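Local structure of MutT/nudix family protein (Streptococcus pneumoniae, 4HFQ) at residues 94-99 and 116-121; 112-115 and 121-124. The protein hydrolyses UDP-linked (UDP-X) diphosphates that serve as precursors in peptidoglycan biosynthesis, and belongs to the Nudix hydrolase family. All coordinates share one frame; numbering follows the deposited sequence. Where two conformers were deposited one is given.

Contact 1 of 2, residues 94-99 and 116-121; sequences ALPGGF and EETGFK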
ATOM      1  N   ALA A  94     -11.812  14.316 -10.798  1.00 10.38           N
ATOM      2  CA  ALA A  94     -10.626  13.889 -10.024  1.00 10.49           C
ATOM      3  C   ALA A  94      -9.358  14.386 -10.682  1.00 10.23           C
ATOM      4  O   ALA A  94      -9.365  14.821 -11.832  1.00 10.23           O
ATOM      5  CB  ALA A  94     -10.576  12.367  -9.887  1.00 11.34           C
ATOM      6  N   LEU A  95      -8.239  14.284  -9.956  1.00  9.48           N
ATOM      7  CA  LEU A  95      -6.932  14.549 -10.567  1.00  9.28           C
ATOM      8  C   LEU A  95      -6.670  13.460 -11.606  1.00  9.24           C
ATOM      9  O   LEU A  95      -7.074  12.299 -11.391  1.00  9.40           O
ATOM     10  CB  LEU A  95      -5.808  14.490  -9.522  1.00  9.55           C
ATOM     11  CG  LEU A  95      -5.891  15.426  -8.318  1.00  9.61           C
ATOM     12  CD1 LEU A  95      -4.810  15.084  -7.305  1.00 10.34           C
ATOM     13  CD2 LEU A  95      -5.710  16.872  -8.761  1.00 10.28           C
ATOM     14  N   PRO A  96      -6.006  13.793 -12.730  1.00  9.16           N
ATOM     15  CA  PRO A  96      -5.643  12.751 -13.694  1.00  9.17           C
ATOM     16  C   PRO A  96      -4.817  11.656 -13.017  1.00  9.32           C
ATOM     17  O   PRO A  96      -4.065  11.928 -12.089  1.00  9.01           O
ATOM     18  CB  PRO A  96      -4.797  13.499 -14.738  1.00  9.25           C
ATOM     19  CG  PRO A  96      -5.269  14.922 -14.635  1.00  9.18           C
ATOM     20  CD  PRO A  96      -5.551  15.127 -13.168  1.00  9.43           C
ATOM     21  N   GLY A  97      -4.987  10.427 -13.484  1.00  9.47           N
ATOM     22  CA  GLY A  97      -4.232   9.281 -12.957  1.00  9.95           C
ATOM     23  C   GLY A  97      -5.043   8.011 -13.016  1.00 10.86           C
ATOM     24  O   GLY A  97      -5.952   7.860 -13.849  1.00 12.26           O
ATOM     25  N   GLY A  98      -4.711   7.080 -12.132  1.00 10.83           N
ATOM     26  CA  GLY A  98      -5.322   5.753 -12.152  1.00 11.01           C
ATOM     27  C   GLY A  98      -4.381   4.765 -11.504  1.00 10.79           C
ATOM     28  O   GLY A  98      -3.395   5.131 -10.913  1.00 10.44           O
ATOM     29  N   PHE A  99      -4.702   3.486 -11.601  1.00 11.47           N
ATOM     30  CA  PHE A  99      -3.841   2.493 -10.981  1.00 11.84           C
ATOM     31  C   PHE A  99      -2.487   2.441 -11.691  1.00 11.60           C
ATOM     32  O   PHE A  99      -2.370   2.758 -12.886  1.00 12.67           O
ATOM     33  CB  PHE A  99      -4.544   1.118 -10.869  1.00 14.04           C
ATOM     34  CG  PHE A  99      -4.678   0.387 -12.166  1.00 14.63           C
ATOM     35  CD1 PHE A  99      -3.649  -0.433 -12.620  1.00 15.35           C
ATOM     36  CD2 PHE A  99      -5.845   0.481 -12.928  1.00 15.91           C
ATOM     37  CE1 PHE A  99      -3.767  -1.125 -13.818  1.00 16.13           C
ATOM     38  CE2 PHE A  99      -5.966  -0.211 -14.139  1.00 16.44           C
ATOM     39  CZ  PHE A  99      -4.918  -1.007 -14.584  1.00 16.83           C
ATOM     40  N   GLU A 116      -2.621   9.890 -21.871  1.00 13.33           N
ATOM     41  CA  GLU A 116      -3.810   9.165 -22.308  1.00 14.69           C
ATOM     42  C   GLU A 116      -5.093   9.898 -21.971  1.00 14.22           C
ATOM     43  O   GLU A 116      -6.041   9.901 -22.763  1.00 15.32           O
ATOM     44  CB  GLU A 116      -3.832   7.751 -21.709  1.00 15.72           C
ATOM     45  CG  GLU A 116      -2.762   6.838 -22.283  1.00 18.46           C
ATOM     46  CD  GLU A 116      -2.650   5.496 -21.576  1.00 20.21           C
ATOM     47  OE1 GLU A 116      -3.142   5.338 -20.441  1.00 23.39           O
ATOM     48  OE2 GLU A 116      -2.050   4.590 -22.178  1.00 22.62           O
ATOM     49  N   GLU A 117      -5.127  10.542 -20.813  1.00 13.61           N
ATOM     50  CA  GLU A 117      -6.328  11.193 -20.320  1.00 13.16           C
ATOM     51  C   GLU A 117      -6.431  12.647 -20.776  1.00 13.43           C
ATOM     52  O   GLU A 117      -7.511  13.089 -21.187  1.00 14.59           O
ATOM     53  CB  GLU A 117      -6.359  11.130 -18.788  1.00 12.51           C
ATOM     54  CG  GLU A 117      -6.606   9.723 -18.273  1.00 12.89           C
ATOM     55  CD  GLU A 117      -6.377   9.568 -16.793  1.00 13.70           C
ATOM     56  OE1 GLU A 117      -6.410  10.563 -16.041  1.00 12.47           O
ATOM     57  OE2 GLU A 117      -6.158   8.393 -16.394  1.00 16.18           O
ATOM     58  N   THR A 118      -5.333  13.395 -20.692  1.00 13.65           N
ATOM     59  CA  THR A 118      -5.396  14.840 -20.941  1.00 14.16           C
ATOM     60  C   THR A 118      -4.998  15.238 -22.357  1.00 14.57           C
ATOM     61  O   THR A 118      -5.331  16.353 -22.790  1.00 14.90           O
ATOM     62  CB  THR A 118      -4.511  15.652 -19.993  1.00 14.11           C
ATOM     63  OG1 THR A 118      -3.142  15.467 -20.350  1.00 14.24           O
ATOM     64  CG2 THR A 118      -4.721  15.255 -18.521  1.00 13.82           C
ATOM     65  N   GLY A 119      -4.266  14.372 -23.052  1.00 14.86           N
ATOM     66  CA  GLY A 119      -3.772  14.661 -24.400  1.00 16.29           C
ATOM     67  C   GLY A 119      -2.432  15.373 -24.394  1.00 17.35           C
ATOM     68  O   GLY A 119      -1.946  15.783 -25.456  1.00 19.00           O
ATOM     69  N   PHE A 120      -1.835  15.536 -23.215  1.00 17.29           N
ATOM     70  CA  PHE A 120      -0.576  16.271 -23.091  1.00 18.05           C
ATOM     71  C   PHE A 120       0.619  15.441 -22.649  1.00 18.14           C
ATOM     72  O   PHE A 120       0.502  14.556 -21.787  1.00 16.91           O
ATOM     73  CB  PHE A 120      -0.735  17.417 -22.107  1.00 19.08           C
ATOM     74  CG  PHE A 120      -1.552  18.557 -22.640  1.00 20.58           C
ATOM     75  CD1 PHE A 120      -2.935  18.536 -22.553  1.00 21.39           C
ATOM     76  CD2 PHE A 120      -0.931  19.654 -23.226  1.00 21.47           C
ATOM     77  CE1 PHE A 120      -3.694  19.583 -23.050  1.00 22.75           C
ATOM     78  CE2 PHE A 120      -1.687  20.712 -23.725  1.00 22.02           C
ATOM     79  CZ  PHE A 120      -3.067  20.673 -23.631  1.00 22.77           C
ATOM     80  N   LYS A 121       1.769  15.735 -23.245  1.00 18.09           N
ATOM     81  CA  LYS A 121       3.054  15.310 -22.693  1.00 18.05           C
ATOM     82  C   LYS A 121       3.245  16.105 -21.413  1.00 17.05           C
ATOM     83  O   LYS A 121       2.626  17.158 -21.235  1.00 16.94           O
ATOM     84  CB  LYS A 121       4.190  15.631 -23.662  1.00 20.72           C
ATOM     85  CG  LYS A 121       4.015  15.060 -25.062  1.00 24.03           C
ATOM     86  CD  LYS A 121       4.362  13.587 -25.141  1.00 26.52           C
ATOM     87  CE  LYS A 121       4.836  13.256 -26.546  1.00 28.07           C
ATOM     88  NZ  LYS A 121       4.831  11.791 -26.797  1.00 30.86           N
TER
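With CG turned beside its own backbone N (chi1 -70°) and the chain extended beyond, Glu117 reaches from the last turn of helix 106-118 to the backbone of Pro96 and Gly97. Its OE1 accepts a hydrogen bond from Gly97 N at 2.9 Å; the donor comes from the syn side, 21° out of the carboxylate plane. The same OE1 lies 3.3 Å from Pro96 CA, and Glu117 OE2 is 2.6 Å from Gly97 O. Beside this bond, Thr118 and Pro96 meet at about a right angle, Thr118 CG2 coming 3.9 Å from Pro96 CG. Thr118 OG1 accepts from Phe120 N at 3.1 Å in an ST turn and donates to Ile114 O one turn back. Gly119, with positive phi, ends the helix before strand 120-132. The helix carries the REUXEEXGU-like part of the Nudix box, here KEIEEETGF, ending at Phe120; Gly97 lies just before the box. In relatives, glutamates of this motif bind the catalytic metal; here a sulfate, probably from the crystallisation liquor, lies about 3 Å from the Glu117 side chain, and Glu162 comes close to its OE2. The Gly97 N-H probably helps to orient the Glu117 carboxylate against the strand.

Contact 2 of 2, residues 112-115 and 121-124; sequences KEIE and KAKV. With PEG (di(hydroxyethyl)ether), chain I; SO4 (sulfate ion), chain H.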
ATOM      1  N   LYS A 112       2.271   8.420 -18.476  1.00 10.94           N
ATOM      2  CA  LYS A 112       1.448   7.672 -19.421  1.00 12.04           C
ATOM      3  C   LYS A 112      -0.023   8.043 -19.232  1.00 11.65           C
ATOM      4  O   LYS A 112      -0.729   8.363 -20.207  1.00 11.86           O
ATOM      5  CB  LYS A 112       1.673   6.162 -19.246  1.00 13.12           C
ATOM      6  CG  LYS A 112       0.793   5.279 -20.123  1.00 14.73           C
ATOM      7  CD  LYS A 112       1.166   3.813 -19.926  1.00 16.18           C
ATOM      8  CE  LYS A 112       0.423   2.891 -20.880  1.00 17.92           C
ATOM      9  NZ  LYS A 112      -0.971   2.700 -20.424  1.00 20.16           N
ATOM     10  N   GLU A 113      -0.484   8.061 -17.989  1.00 11.53           N
ATOM     11  CA  GLU A 113      -1.883   8.360 -17.709  1.00 12.06           C
ATOM     12  C   GLU A 113      -2.224   9.810 -18.004  1.00 11.16           C
ATOM     13  O   GLU A 113      -3.287  10.081 -18.567  1.00 10.72           O
ATOM     14  CB  GLU A 113      -2.274   7.899 -16.308  1.00 13.93           C
ATOM     15  CG  GLU A 113      -2.061   6.394 -16.256  1.00 15.89           C
ATOM     16  CD  GLU A 113      -2.293   5.749 -14.920  1.00 17.66           C
ATOM     17  OE1 GLU A 113      -2.786   6.419 -14.008  1.00 18.96           O
ATOM     18  OE2 GLU A 113      -1.977   4.547 -14.795  1.00 19.42           O
ATOM     19  N   ILE A 114      -1.321  10.741 -17.708  1.00 10.95           N
ATOM     20  CA  ILE A 114      -1.542  12.138 -18.118  1.00 11.31           C
ATOM     21  C   ILE A 114      -1.735  12.225 -19.644  1.00 11.98           C
ATOM     22  O   ILE A 114      -2.673  12.874 -20.128  1.00 12.10           O
ATOM     23  CB  ILE A 114      -0.387  13.044 -17.703  1.00 10.53           C
ATOM     24  CG1 ILE A 114      -0.349  13.223 -16.178  1.00 10.57           C
ATOM     25  CG2 ILE A 114      -0.520  14.420 -18.386  1.00 10.54           C
ATOM     26  CD1 ILE A 114       0.975  13.791 -15.709  1.00 11.03           C
ATOM     27  N   GLU A 115      -0.878  11.567 -20.414  1.00 12.34           N
ATOM     28  CA  GLU A 115      -0.988  11.695 -21.875  1.00 13.59           C
ATOM     29  C   GLU A 115      -2.286  11.071 -22.377  1.00 13.73           C
ATOM     30  O   GLU A 115      -2.983  11.659 -23.217  1.00 13.70           O
ATOM     31  CB  GLU A 115       0.218  11.081 -22.593  1.00 15.85           C
ATOM     32  CG  GLU A 115       0.249  11.412 -24.090  1.00 18.98           C
ATOM     33  CD  GLU A 115       1.563  11.055 -24.762  1.00 22.06           C
ATOM     34  OE1 GLU A 115       2.465  10.534 -24.093  1.00 24.55           O
ATOM     35  OE2 GLU A 115       1.695  11.281 -25.983  1.00 25.93           O
ATOM     36  N   LYS A 121       1.769  15.735 -23.245  1.00 18.09           N
ATOM     37  CA  LYS A 121       3.054  15.310 -22.693  1.00 18.05           C
ATOM     38  C   LYS A 121       3.245  16.105 -21.413  1.00 17.05           C
ATOM     39  O   LYS A 121       2.626  17.158 -21.235  1.00 16.94           O
ATOM     40  CB  LYS A 121       4.190  15.631 -23.662  1.00 20.72           C
ATOM     41  CG  LYS A 121       4.015  15.060 -25.062  1.00 24.03           C
ATOM     42  CD  LYS A 121       4.362  13.587 -25.141  1.00 26.52           C
ATOM     43  CE  LYS A 121       4.836  13.256 -26.546  1.00 28.07           C
ATOM     44  NZ  LYS A 121       4.831  11.791 -26.797  1.00 30.86           N
ATOM     45  N   ALA A 122       4.073  15.601 -20.505  1.00 15.85           N
ATOM     46  CA  ALA A 122       4.261  16.270 -19.228  1.00 15.05           C
ATOM     47  C   ALA A 122       5.628  15.976 -18.637  1.00 14.53           C
ATOM     48  O   ALA A 122       6.362  15.138 -19.149  1.00 14.68           O
ATOM     49  CB  ALA A 122       3.174  15.838 -18.238  1.00 15.10           C
ATOM     50  N   LYS A 123       5.945  16.682 -17.556  0.50 14.34           N
ATOM     51  CA  LYS A 123       7.158  16.516 -16.777  0.50 14.55           C
ATOM     52  C   LYS A 123       6.703  16.260 -15.341  0.50 13.54           C
ATOM     53  O   LYS A 123       5.761  16.906 -14.885  0.50 12.95           O
ATOM     54  CB  LYS A 123       7.981  17.809 -16.837  0.50 15.64           C
ATOM     55  CG  LYS A 123       9.090  17.929 -15.808  0.50 16.69           C
ATOM     56  CD  LYS A 123       9.773  19.287 -15.888  0.50 17.42           C
ATOM     57  CE  LYS A 123      10.570  19.573 -14.624  0.50 18.65           C
ATOM     58  NZ  LYS A 123      11.487  18.460 -14.258  0.50 19.63           N
ATOM     59  N   VAL A 124       7.349  15.314 -14.657  1.00 13.34           N
ATOM     60  CA  VAL A 124       7.189  15.155 -13.204  1.00 12.81           C
ATOM     61  C   VAL A 124       8.193  16.058 -12.519  1.00 12.90           C
ATOM     62  O   VAL A 124       9.400  15.938 -12.733  1.00 13.31           O
ATOM     63  CB  VAL A 124       7.398  13.696 -12.735  1.00 12.78           C
ATOM     64  CG1 VAL A 124       7.397  13.617 -11.206  1.00 13.00           C
ATOM     65  CG2 VAL A 124       6.341  12.797 -13.361  1.00 12.69           C
TER
HETATM   66  C1  PEG I 307       3.565   6.991 -22.454  1.00 34.08           C
HETATM   67  O1  PEG I 307       2.262   7.335 -22.952  1.00 35.60           O
HETATM   68  C2  PEG I 307       4.168   8.167 -21.688  1.00 32.84           C
HETATM   69  O2  PEG I 307       3.949   9.397 -22.377  1.00 35.80           O
HETATM   70  C3  PEG I 307       3.963  10.538 -21.517  1.00 31.28           C
HETATM   71  C4  PEG I 307       4.955  11.579 -22.023  1.00 32.26           C
HETATM   72  O4  PEG I 307       4.932  12.724 -21.160  1.00 28.67           O
HETATM   73  S   SO4 H 306       0.062  -0.868 -22.065  1.00 34.86           S
HETATM   74  O1  SO4 H 306      -0.626  -2.176 -22.100  1.00 35.81           O
HETATM   75  O2  SO4 H 306      -0.871   0.189 -22.541  1.00 33.97           O
HETATM   76  O3  SO4 H 306       0.459  -0.591 -20.669  1.00 33.61           O
HETATM   77  O4  SO4 H 306       1.236  -0.899 -22.954  1.00 35.89           O
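Strand 121-124 runs beside helix 106-118, with CA atoms 5.5 Å apart at Glu115 and Lys121 and 7.2 Å apart at Ile114 and Ala122. Between the second pair the contact is apolar: Ala122 CB rests against both branches of Ile114, 3.9 Å from its CD1 and almost as near its CG2. Ile114 also packs on Cys150 and Leu152 of strand 143-153, and Ala122 on Leu152, so this side faces the sheet. Outward, a bend at chi2 (-79°) folds Lys121 back toward the helix although its CB leaves the backbone in the other direction. The side chains of Lys121 and Glu115 then lie side by side, pointing the same way, with Lys121 CD beside the Glu115 carboxylate and Lys121 NZ 3.3 Å from Glu115 OE2 in a salt bridge whose hydrogen bond is weak. A di(hydroxyethyl)ether molecule runs from Lys112 past Glu115 to Ala122, whose N donates to its O4 at 3.1 Å with an N-H...O angle of 160°. Nearer the start of the helix, Lys112 NZ makes a salt bridge to Glu116 and a weak hydrogen bond to a sulfate, probably from the crystallisation liquor, that Tyr104 also binds. Apolar packing thus joins helix and strand on the inner side, and a weak salt bridge on the outer, more exposed side probably adds a modest electrostatic attraction.

From the N-terminal side, the chain leaves strand 93-99, passes through a loop into helix 106-118, turns at Gly119 and enters strand 120-132. Contact 1 closes the long excursion by bringing the end of the helix back to Pro96 and Gly97; contact 2 closes the tight helix-to-strand turn through Gly119. The two interleave rather than nest, since 112-115 falls inside the span of contact 1 whereas 121-124 extends beyond it, with Lys121 common to both. Glu113 bridges their neighbourhoods, its OE1 2.8 Å from Gly98 N. Together they tie one helix to two strands of the same Nudix sheet.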